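Local coordinates for MAGE domain-containing protein (Xenopus laevis, PDB 7DG2) that forms part of the Nse1-Nse3-Nse4 complex of Smc5/6, probably as its MAGE-family Nse3 subunit, and probably helps shape Nse4, at residues 101-109 with 120-130; 181-189 with 201-209. All coordinates share one frame; numbering follows the deposited sequence.

Contact 1 (101-109 with 120-130)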
loop_
_atom_site.group_PDB
_atom_site.type_symbol
_atom_site.label_atom_id
_atom_site.label_comp_id
_atom_site.label_asym_id
_atom_site.label_seq_id
_atom_site.Cartn_x
_atom_site.Cartn_y
_atom_site.Cartn_z
ATOM N N LEU B 101 -17.557 0.565 0.580
ATOM C CA LEU B 101 -18.451 1.635 1.020
ATOM C C LEU B 101 -18.637 2.673 -0.079
ATOM O O LEU B 101 -19.763 3.090 -0.375
ATOM C CB LEU B 101 -17.917 2.288 2.295
ATOM C CG LEU B 101 -18.673 3.542 2.734
ATOM C CD1 LEU B 101 -20.130 3.222 3.008
ATOM C CD2 LEU B 101 -18.027 4.160 3.967
ATOM N N LEU B 102 -17.539 3.090 -0.712
ATOM C CA LEU B 102 -17.651 4.089 -1.767
ATOM C C LEU B 102 -18.537 3.596 -2.897
ATOM O O LEU B 102 -19.354 4.356 -3.436
ATOM C CB LEU B 102 -16.265 4.457 -2.298
ATOM C CG LEU B 102 -16.284 5.342 -3.551
ATOM C CD1 LEU B 102 -16.842 6.721 -3.224
ATOM C CD2 LEU B 102 -14.873 5.445 -4.095
ATOM N N MET B 103 -18.402 2.322 -3.273
ATOM C CA MET B 103 -19.188 1.819 -4.395
ATOM C C MET B 103 -20.682 1.854 -4.085
ATOM O O MET B 103 -21.507 2.130 -4.966
ATOM C CB MET B 103 -18.750 0.396 -4.740
ATOM C CG MET B 103 -19.625 -0.283 -5.787
ATOM S SD MET B 103 -19.541 0.512 -7.404
ATOM C CE MET B 103 -18.419 -0.608 -8.270
ATOM N N VAL B 104 -21.044 1.577 -2.837
ATOM C CA VAL B 104 -22.448 1.640 -2.438
ATOM C C VAL B 104 -22.969 3.066 -2.569
ATOM O O VAL B 104 -24.091 3.295 -3.043
ATOM C CB VAL B 104 -22.597 1.099 -1.005
ATOM C CG1 VAL B 104 -23.979 1.405 -0.456
ATOM C CG2 VAL B 104 -22.326 -0.390 -0.983
ATOM N N ILE B 105 -22.152 4.047 -2.179
ATOM C CA ILE B 105 -22.545 5.452 -2.287
ATOM C C ILE B 105 -22.625 5.879 -3.753
ATOM O O ILE B 105 -23.589 6.533 -4.178
ATOM C CB ILE B 105 -21.570 6.340 -1.488
ATOM C CG1 ILE B 105 -21.656 6.016 0.003
ATOM C CG2 ILE B 105 -21.848 7.816 -1.736
ATOM C CD1 ILE B 105 -20.563 6.710 0.826
ATOM N N LEU B 106 -21.612 5.526 -4.551
ATOM C CA LEU B 106 -21.670 5.848 -5.977
ATOM C C LEU B 106 -22.900 5.229 -6.625
ATOM O O LEU B 106 -23.491 5.810 -7.543
ATOM C CB LEU B 106 -20.408 5.353 -6.694
ATOM C CG LEU B 106 -19.078 6.039 -6.337
ATOM C CD1 LEU B 106 -17.921 5.316 -7.026
ATOM C CD2 LEU B 106 -19.090 7.497 -6.755
ATOM N N SER B 107 -23.265 4.024 -6.185
ATOM C CA SER B 107 -24.423 3.335 -6.741
ATOM C C SER B 107 -25.696 4.131 -6.504
ATOM O O SER B 107 -26.477 4.354 -7.434
ATOM C CB SER B 107 -24.552 1.936 -6.136
ATOM O OG SER B 107 -23.484 1.089 -6.552
ATOM N N LEU B 108 -25.915 4.575 -5.264
ATOM C CA LEU B 108 -27.130 5.330 -4.960
ATOM C C LEU B 108 -27.191 6.604 -5.789
ATOM O O LEU B 108 -28.222 6.922 -6.395
ATOM C CB LEU B 108 -27.196 5.648 -3.464
ATOM C CG LEU B 108 -28.458 6.429 -3.056
ATOM C CD1 LEU B 108 -29.691 5.582 -3.297
ATOM C CD2 LEU B 108 -28.401 6.910 -1.600
ATOM N N ILE B 109 -26.076 7.328 -5.854
ATOM C CA ILE B 109 -26.039 8.582 -6.598
ATOM C C ILE B 109 -26.406 8.347 -8.054
ATOM O O ILE B 109 -27.289 9.009 -8.607
ATOM C CB ILE B 109 -24.651 9.230 -6.469
ATOM C CG1 ILE B 109 -24.366 9.634 -5.022
ATOM C CG2 ILE B 109 -24.518 10.402 -7.448
ATOM C CD1 ILE B 109 -22.917 10.060 -4.809
ATOM N N ALA B 120 -30.346 11.219 2.173
ATOM C CA ALA B 120 -30.639 9.938 1.543
ATOM C C ALA B 120 -29.476 8.966 1.686
ATOM O O ALA B 120 -29.692 7.761 1.837
ATOM C CB ALA B 120 -30.983 10.144 0.070
ATOM N N ILE B 121 -28.242 9.468 1.646
ATOM C CA ILE B 121 -27.086 8.589 1.771
ATOM C C ILE B 121 -26.996 8.014 3.183
ATOM O O ILE B 121 -26.794 6.807 3.365
ATOM C CB ILE B 121 -25.806 9.338 1.354
ATOM C CG1 ILE B 121 -25.784 9.463 -0.171
ATOM C CG2 ILE B 121 -24.561 8.647 1.907
ATOM C CD1 ILE B 121 -24.534 10.055 -0.733
ATOM N N TRP B 122 -27.155 8.854 4.212
ATOM C CA TRP B 122 -27.088 8.303 5.563
ATOM C C TRP B 122 -28.278 7.403 5.869
ATOM O O TRP B 122 -28.143 6.438 6.625
ATOM C CB TRP B 122 -26.976 9.422 6.599
ATOM C CG TRP B 122 -25.706 10.172 6.462
ATOM C CD1 TRP B 122 -25.567 11.501 6.177
ATOM C CD2 TRP B 122 -24.376 9.639 6.554
ATOM N NE1 TRP B 122 -24.235 11.831 6.106
ATOM C CE2 TRP B 122 -23.483 10.707 6.333
ATOM C CE3 TRP B 122 -23.854 8.365 6.813
ATOM C CZ2 TRP B 122 -22.097 10.547 6.368
ATOM C CZ3 TRP B 122 -22.468 8.206 6.842
ATOM C CH2 TRP B 122 -21.610 9.292 6.615
ATOM N N GLU B 123 -29.439 7.687 5.280
ATOM C CA GLU B 123 -30.599 6.825 5.475
ATOM C C GLU B 123 -30.325 5.421 4.944
ATOM O O GLU B 123 -30.576 4.419 5.629
ATOM C CB GLU B 123 -31.808 7.459 4.790
ATOM C CG GLU B 123 -33.052 6.606 4.714
ATOM C CD GLU B 123 -34.207 7.360 4.074
ATOM O OE1 GLU B 123 -35.278 7.463 4.711
ATOM O OE2 GLU B 123 -34.034 7.872 2.944
ATOM N N MET B 124 -29.780 5.335 3.728
ATOM C CA MET B 124 -29.368 4.049 3.174
ATOM C C MET B 124 -28.311 3.382 4.050
ATOM O O MET B 124 -28.446 2.213 4.422
ATOM C CB MET B 124 -28.836 4.237 1.746
ATOM C CG MET B 124 -28.266 2.960 1.111
ATOM S SD MET B 124 -27.646 3.194 -0.579
ATOM C CE MET B 124 -26.230 4.246 -0.250
ATOM N N LEU B 125 -27.249 4.115 4.391
ATOM C CA LEU B 125 -26.145 3.504 5.127
ATOM C C LEU B 125 -26.571 3.028 6.513
ATOM O O LEU B 125 -25.962 2.100 7.060
ATOM C CB LEU B 125 -24.975 4.475 5.235
ATOM C CG LEU B 125 -24.290 4.810 3.909
ATOM C CD1 LEU B 125 -23.023 5.596 4.149
ATOM C CD2 LEU B 125 -23.992 3.532 3.121
ATOM N N ARG B 126 -27.606 3.635 7.099
ATOM C CA ARG B 126 -28.067 3.166 8.406
ATOM C C ARG B 126 -28.503 1.707 8.347
ATOM O O ARG B 126 -28.274 0.943 9.295
ATOM C CB ARG B 126 -29.213 4.041 8.918
ATOM C CG ARG B 126 -29.782 3.587 10.266
ATOM C CD ARG B 126 -30.807 4.583 10.810
ATOM N NE ARG B 126 -30.254 5.426 11.870
ATOM C CZ ARG B 126 -30.875 6.485 12.387
ATOM N NH1 ARG B 126 -32.071 6.844 11.939
ATOM N NH2 ARG B 126 -30.294 7.191 13.350
ATOM N N ARG B 127 -29.122 1.297 7.234
ATOM C CA ARG B 127 -29.519 -0.098 7.081
ATOM C C ARG B 127 -28.317 -1.024 6.945
ATOM O O ARG B 127 -28.453 -2.236 7.144
ATOM C CB ARG B 127 -30.455 -0.250 5.881
ATOM C CG ARG B 127 -31.770 0.501 6.055
ATOM C CD ARG B 127 -32.804 0.104 5.012
ATOM N NE ARG B 127 -32.421 0.508 3.662
ATOM C CZ ARG B 127 -32.556 1.741 3.183
ATOM N NH1 ARG B 127 -32.179 2.020 1.940
ATOM N NH2 ARG B 127 -33.074 2.701 3.944
ATOM N N LEU B 128 -27.147 -0.485 6.610
ATOM C CA LEU B 128 -25.905 -1.239 6.626
ATOM C C LEU B 128 -25.158 -1.077 7.946
ATOM O O LEU B 128 -23.965 -1.396 8.021
ATOM C CB LEU B 128 -25.026 -0.819 5.443
ATOM C CG LEU B 128 -25.744 -0.883 4.093
ATOM C CD1 LEU B 128 -24.852 -0.371 2.966
ATOM C CD2 LEU B 128 -26.197 -2.305 3.796
ATOM N N ARG B 129 -25.841 -0.570 8.978
ATOM C CA ARG B 129 -25.317 -0.454 10.341
ATOM C C ARG B 129 -24.183 0.566 10.423
ATOM O O ARG B 129 -23.199 0.375 11.141
ATOM C CB ARG B 129 -24.896 -1.819 10.891
ATOM C CG ARG B 129 -26.048 -2.820 10.802
ATOM C CD ARG B 129 -25.719 -4.201 11.334
ATOM N NE ARG B 129 -26.761 -5.155 10.958
ATOM C CZ ARG B 129 -26.791 -6.430 11.338
ATOM N NH1 ARG B 129 -25.832 -6.915 12.115
ATOM N NH2 ARG B 129 -27.780 -7.218 10.938
ATOM N N ILE B 130 -24.339 1.664 9.690
ATOM C CA ILE B 130 -23.420 2.793 9.715
ATOM C C ILE B 130 -24.180 4.022 10.197
ATOM O O ILE B 130 -25.274 4.313 9.701
ATOM C CB ILE B 130 -22.805 3.042 8.324
ATOM C CG1 ILE B 130 -21.789 1.948 7.994
ATOM C CG2 ILE B 130 -22.159 4.412 8.261
ATOM C CD1 ILE B 130 -21.158 2.098 6.617
#
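Leu125 O is gripped by two backbone donors, Leu128 N at 2.9 Å and Ile130 N at 3.1 Å, which reach it from opposite faces of its carbonyl plane. The second bond belongs to a Schellman motif that ends helix 118-127: Arg129, at positive phi, is the C-prime residue, and its N bonds to Arg126 O. The turn brings Leu128 and Ile130 back against helix 94-111. This is the meeting of the first two helices in the second winged-helix half of the MAGE domain. The axes of the two helical segments pass 10.6 Å apart at their closest and cross at 130°, and no hydrogen bond joins them, only apolar side chains.

Met124 takes the middle. Its chain runs extended from the backbone as far as SD, then bends at chi3 (68°) and lays CE between two residues one helical turn apart, 3.6 Å from Val104 CG1 and equally near Leu108 CB. Leu108 meets this methionine tip to tip and sends CD2 on to Ile121 CG1, 3.9 Å away. At the other end Leu101 CD1 rests against both methyls of Leu125 and the CD1 of Ile130, while Leu128 CD1 points at Val104 CG1, tip to tip at 4.0 Å.

Helix 142-152 packs on the same core through Leu145 on Leu101, Val146 on Ile105 and Val142 on Ile130. Beyond the core, Nse4 reaches helix 118-127: Arg127 NE bonds to Thr13 OG1 of the Nse4 chain, and Thr13 packs on Met124. Within the core, Ile121 stretches across Ile105 at about a right angle, its CD1 3.6 Å from Ile105 CG2.

Contact 2 (181-189 with 201-209)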
loop_
_atom_site.group_PDB
_atom_site.type_symbol
_atom_site.label_atom_id
_atom_site.label_comp_id
_atom_site.label_asym_id
_atom_site.label_seq_id
_atom_site.Cartn_x
_atom_site.Cartn_y
_atom_site.Cartn_z
ATOM N N THR B 181 -13.849 4.453 -12.579
ATOM C CA THR B 181 -14.940 3.533 -12.912
ATOM C C THR B 181 -15.812 4.219 -13.965
ATOM O O THR B 181 -15.386 5.156 -14.647
ATOM C CB THR B 181 -15.680 3.081 -11.629
ATOM O OG1 THR B 181 -16.553 1.979 -11.927
ATOM C CG2 THR B 181 -16.490 4.214 -10.987
ATOM N N SER B 182 -17.031 3.725 -14.155
ATOM C CA SER B 182 -17.921 4.290 -15.154
ATOM C C SER B 182 -19.351 4.031 -14.714
ATOM O O SER B 182 -19.615 3.174 -13.872
ATOM C CB SER B 182 -17.686 3.678 -16.539
ATOM O OG SER B 182 -18.211 2.356 -16.609
ATOM N N LYS B 183 -20.284 4.766 -15.314
ATOM C CA LYS B 183 -21.686 4.505 -15.006
ATOM C C LYS B 183 -22.074 3.070 -15.348
ATOM O O LYS B 183 -22.788 2.418 -14.578
ATOM C CB LYS B 183 -22.580 5.496 -15.749
ATOM C CG LYS B 183 -22.512 6.920 -15.208
ATOM C CD LYS B 183 -23.413 7.824 -16.035
ATOM C CE LYS B 183 -23.466 9.229 -15.474
ATOM N NZ LYS B 183 -24.321 10.117 -16.346
ATOM N N MET B 184 -21.603 2.549 -16.490
ATOM C CA MET B 184 -21.989 1.193 -16.879
ATOM C C MET B 184 -21.388 0.162 -15.935
ATOM O O MET B 184 -22.053 -0.813 -15.570
ATOM C CB MET B 184 -21.578 0.912 -18.327
ATOM C CG MET B 184 -22.090 -0.417 -18.868
ATOM S SD MET B 184 -23.896 -0.489 -18.877
ATOM C CE MET B 184 -24.268 0.515 -20.322
ATOM N N LYS B 185 -20.134 0.363 -15.515
ATOM C CA LYS B 185 -19.543 -0.551 -14.543
ATOM C C LYS B 185 -20.314 -0.540 -13.226
ATOM O O LYS B 185 -20.541 -1.596 -12.631
ATOM C CB LYS B 185 -18.073 -0.186 -14.300
ATOM C CG LYS B 185 -17.138 -0.487 -15.457
ATOM C CD LYS B 185 -16.910 -1.981 -15.621
ATOM C CE LYS B 185 -15.734 -2.247 -16.569
ATOM N NZ LYS B 185 -15.618 -3.682 -16.954
ATOM N N VAL B 186 -20.719 0.643 -12.749
ATOM C CA VAL B 186 -21.472 0.698 -11.497
ATOM C C VAL B 186 -22.842 0.038 -11.673
ATOM O O VAL B 186 -23.322 -0.684 -10.790
ATOM C CB VAL B 186 -21.585 2.151 -11.004
ATOM C CG1 VAL B 186 -22.541 2.234 -9.819
ATOM C CG2 VAL B 186 -20.197 2.679 -10.599
ATOM N N LEU B 187 -23.476 0.256 -12.830
ATOM C CA LEU B 187 -24.736 -0.417 -13.123
ATOM C C LEU B 187 -24.561 -1.930 -13.125
ATOM O O LEU B 187 -25.444 -2.671 -12.670
ATOM C CB LEU B 187 -25.283 0.058 -14.467
ATOM C CG LEU B 187 -26.592 -0.616 -14.898
ATOM C CD1 LEU B 187 -27.665 -0.413 -13.823
ATOM C CD2 LEU B 187 -27.058 -0.041 -16.234
ATOM N N GLU B 188 -23.425 -2.405 -13.637
ATOM C CA GLU B 188 -23.158 -3.838 -13.639
ATOM C C GLU B 188 -22.984 -4.372 -12.225
ATOM O O GLU B 188 -23.419 -5.486 -11.921
ATOM C CB GLU B 188 -21.926 -4.134 -14.499
ATOM C CG GLU B 188 -22.219 -3.993 -15.978
ATOM C CD GLU B 188 -20.991 -4.073 -16.872
ATOM O OE1 GLU B 188 -19.861 -4.252 -16.369
ATOM O OE2 GLU B 188 -21.175 -3.956 -18.101
ATOM N N PHE B 189 -22.354 -3.590 -11.344
ATOM C CA PHE B 189 -22.240 -3.972 -9.946
ATOM C C PHE B 189 -23.608 -4.024 -9.278
ATOM O O PHE B 189 -23.949 -5.005 -8.612
ATOM C CB PHE B 189 -21.323 -2.984 -9.217
ATOM C CG PHE B 189 -21.314 -3.153 -7.730
ATOM C CD1 PHE B 189 -20.445 -4.053 -7.129
ATOM C CD2 PHE B 189 -22.170 -2.408 -6.926
ATOM C CE1 PHE B 189 -20.432 -4.209 -5.751
ATOM C CE2 PHE B 189 -22.168 -2.566 -5.555
ATOM C CZ PHE B 189 -21.296 -3.467 -4.966
ATOM N N TRP B 201 -32.641 -2.181 -15.873
ATOM C CA TRP B 201 -32.745 -0.788 -15.456
ATOM C C TRP B 201 -32.664 0.124 -16.679
ATOM O O TRP B 201 -31.681 0.831 -16.897
ATOM C CB TRP B 201 -31.640 -0.461 -14.456
ATOM C CG TRP B 201 -31.599 -1.330 -13.250
ATOM C CD1 TRP B 201 -30.772 -2.393 -13.023
ATOM C CD2 TRP B 201 -32.407 -1.192 -12.084
ATOM N NE1 TRP B 201 -31.017 -2.926 -11.780
ATOM C CE2 TRP B 201 -32.018 -2.205 -11.184
ATOM C CE3 TRP B 201 -33.421 -0.304 -11.710
ATOM C CZ2 TRP B 201 -32.616 -2.362 -9.940
ATOM C CZ3 TRP B 201 -34.016 -0.463 -10.480
ATOM C CH2 TRP B 201 -33.611 -1.482 -9.606
ATOM N N THR B 202 -33.748 0.112 -17.465
ATOM C CA THR B 202 -33.767 0.779 -18.768
ATOM C C THR B 202 -33.286 2.223 -18.688
ATOM O O THR B 202 -32.490 2.674 -19.520
ATOM C CB THR B 202 -35.181 0.736 -19.353
ATOM O OG1 THR B 202 -35.604 -0.625 -19.483
ATOM C CG2 THR B 202 -35.208 1.392 -20.717
ATOM N N THR B 203 -33.772 2.970 -17.697
ATOM C CA THR B 203 -33.422 4.384 -17.588
ATOM C C THR B 203 -31.938 4.569 -17.292
ATOM O O THR B 203 -31.254 5.376 -17.937
ATOM C CB THR B 203 -34.267 5.040 -16.497
ATOM O OG1 THR B 203 -35.661 4.851 -16.792
ATOM C CG2 THR B 203 -33.957 6.528 -16.410
ATOM N N GLN B 204 -31.430 3.837 -16.303
ATOM C CA GLN B 204 -30.025 3.958 -15.935
ATOM C C GLN B 204 -29.118 3.372 -17.012
ATOM O O GLN B 204 -28.025 3.898 -17.266
ATOM C CB GLN B 204 -29.811 3.289 -14.576
ATOM C CG GLN B 204 -30.576 3.991 -13.421
ATOM C CD GLN B 204 -32.045 3.568 -13.274
ATOM O OE1 GLN B 204 -32.595 2.835 -14.098
ATOM N NE2 GLN B 204 -32.678 4.028 -12.198
ATOM N N TYR B 205 -29.567 2.306 -17.675
ATOM C CA TYR B 205 -28.800 1.742 -18.780
ATOM C C TYR B 205 -28.593 2.762 -19.892
ATOM O O TYR B 205 -27.491 2.882 -20.437
ATOM C CB TYR B 205 -29.509 0.501 -19.316
ATOM C CG TYR B 205 -28.692 -0.284 -20.303
ATOM C CD1 TYR B 205 -27.835 -1.288 -19.874
ATOM C CD2 TYR B 205 -28.799 -0.050 -21.667
ATOM C CE1 TYR B 205 -27.093 -2.020 -20.775
ATOM C CE2 TYR B 205 -28.058 -0.775 -22.571
ATOM C CZ TYR B 205 -27.208 -1.759 -22.120
ATOM O OH TYR B 205 -26.470 -2.491 -23.021
ATOM N N LYS B 206 -29.644 3.501 -20.257
ATOM C CA LYS B 206 -29.473 4.501 -21.304
ATOM C C LYS B 206 -28.535 5.611 -20.849
ATOM O O LYS B 206 -27.700 6.081 -21.630
ATOM C CB LYS B 206 -30.830 5.071 -21.727
ATOM C CG LYS B 206 -30.738 6.008 -22.927
ATOM C CD LYS B 206 -32.090 6.231 -23.596
ATOM C CE LYS B 206 -31.944 7.090 -24.852
ATOM N NZ LYS B 206 -33.208 7.150 -25.647
ATOM N N ASP B 207 -28.643 6.027 -19.581
ATOM C CA ASP B 207 -27.742 7.052 -19.066
ATOM C C ASP B 207 -26.295 6.571 -19.086
ATOM O O ASP B 207 -25.377 7.347 -19.377
ATOM C CB ASP B 207 -28.165 7.455 -17.656
ATOM C CG ASP B 207 -27.366 8.624 -17.120
ATOM O OD1 ASP B 207 -27.123 9.587 -17.879
ATOM O OD2 ASP B 207 -26.987 8.588 -15.938
ATOM N N ALA B 208 -26.076 5.287 -18.807
ATOM C CA ALA B 208 -24.720 4.752 -18.788
ATOM C C ALA B 208 -24.132 4.609 -20.185
ATOM O O ALA B 208 -22.905 4.605 -20.331
ATOM C CB ALA B 208 -24.708 3.402 -18.062
ATOM N N GLN B 209 -24.973 4.500 -21.217
ATOM C CA GLN B 209 -24.466 4.373 -22.578
ATOM C C GLN B 209 -23.979 5.701 -23.142
ATOM O O GLN B 209 -23.044 5.716 -23.948
ATOM C CB GLN B 209 -25.543 3.785 -23.493
ATOM C CG GLN B 209 -25.882 2.335 -23.211
ATOM C CD GLN B 209 -26.299 1.575 -24.456
ATOM O OE1 GLN B 209 -27.287 1.918 -25.105
ATOM N NE2 GLN B 209 -25.541 0.535 -24.799
HETATM O O HOH W 1 -20.628 4.313 -18.738
#
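Leu187 presses on Tyr205 in the tight part of this antiparallel helix pair (150°): its CD2 lies 3.6 Å from Tyr205 CA, and its CD1 3.8 Å from Trp201 CD1. Ala208, being small, lets the chains close to 4.9 Å between its CA and Lys183 CA, and its CB touches Met184 N. Bent at chi2 (61°) and chi3, Met184 places CE over one face of the Tyr205 ring, 4.1 Å from the centroid, in a CH-pi contact; SD stands obliquely beside the same ring, a Met-aromatic pair.

The margin is looser and polar. Met184 N donates to a water that in turn donates to Ala208 O, joining the first turn of one helix to the last turn of the other. Lys183, extended beyond CG, crosses to Asp207 and forms a salt bridge, NZ to OD2 3.1 Å on the syn side, 34° out of the carboxylate plane, with a weak bond to OD1. Asn114 ND2 also bonds to OD2. A leucine in place of Lys183 would probably leave the Asp207 carboxylate with Asn114 but without its positive mate.

Trp201 also meets Phe7 of the Nse4 chain edge-to-face. Apolar contacts thus fill the middle of the hairpin, while charge and water join its margin, consistent with an edge that tolerates solvent.

How the contacts relate
The two contacts follow each other in series, neither nested nor crossed. From the N terminus, the chain passes through the first half of the MAGE domain and enters helix 94-111; contact 1 then closes the short link through strand 116-117 to helix 118-127. Next come helix 142-152 and the paired strands 156-160 and 169-173, then helix 175-180. Contact 2 closes the last loop, folding helix 202-209 back on helix 183-193 near the C terminus. Helix 94-111 connects the two, since its Met103 and Ser107 pack against Val186 and Phe189. Their centres are about 18 Å apart, and the Nse4 chain reaches residues of both.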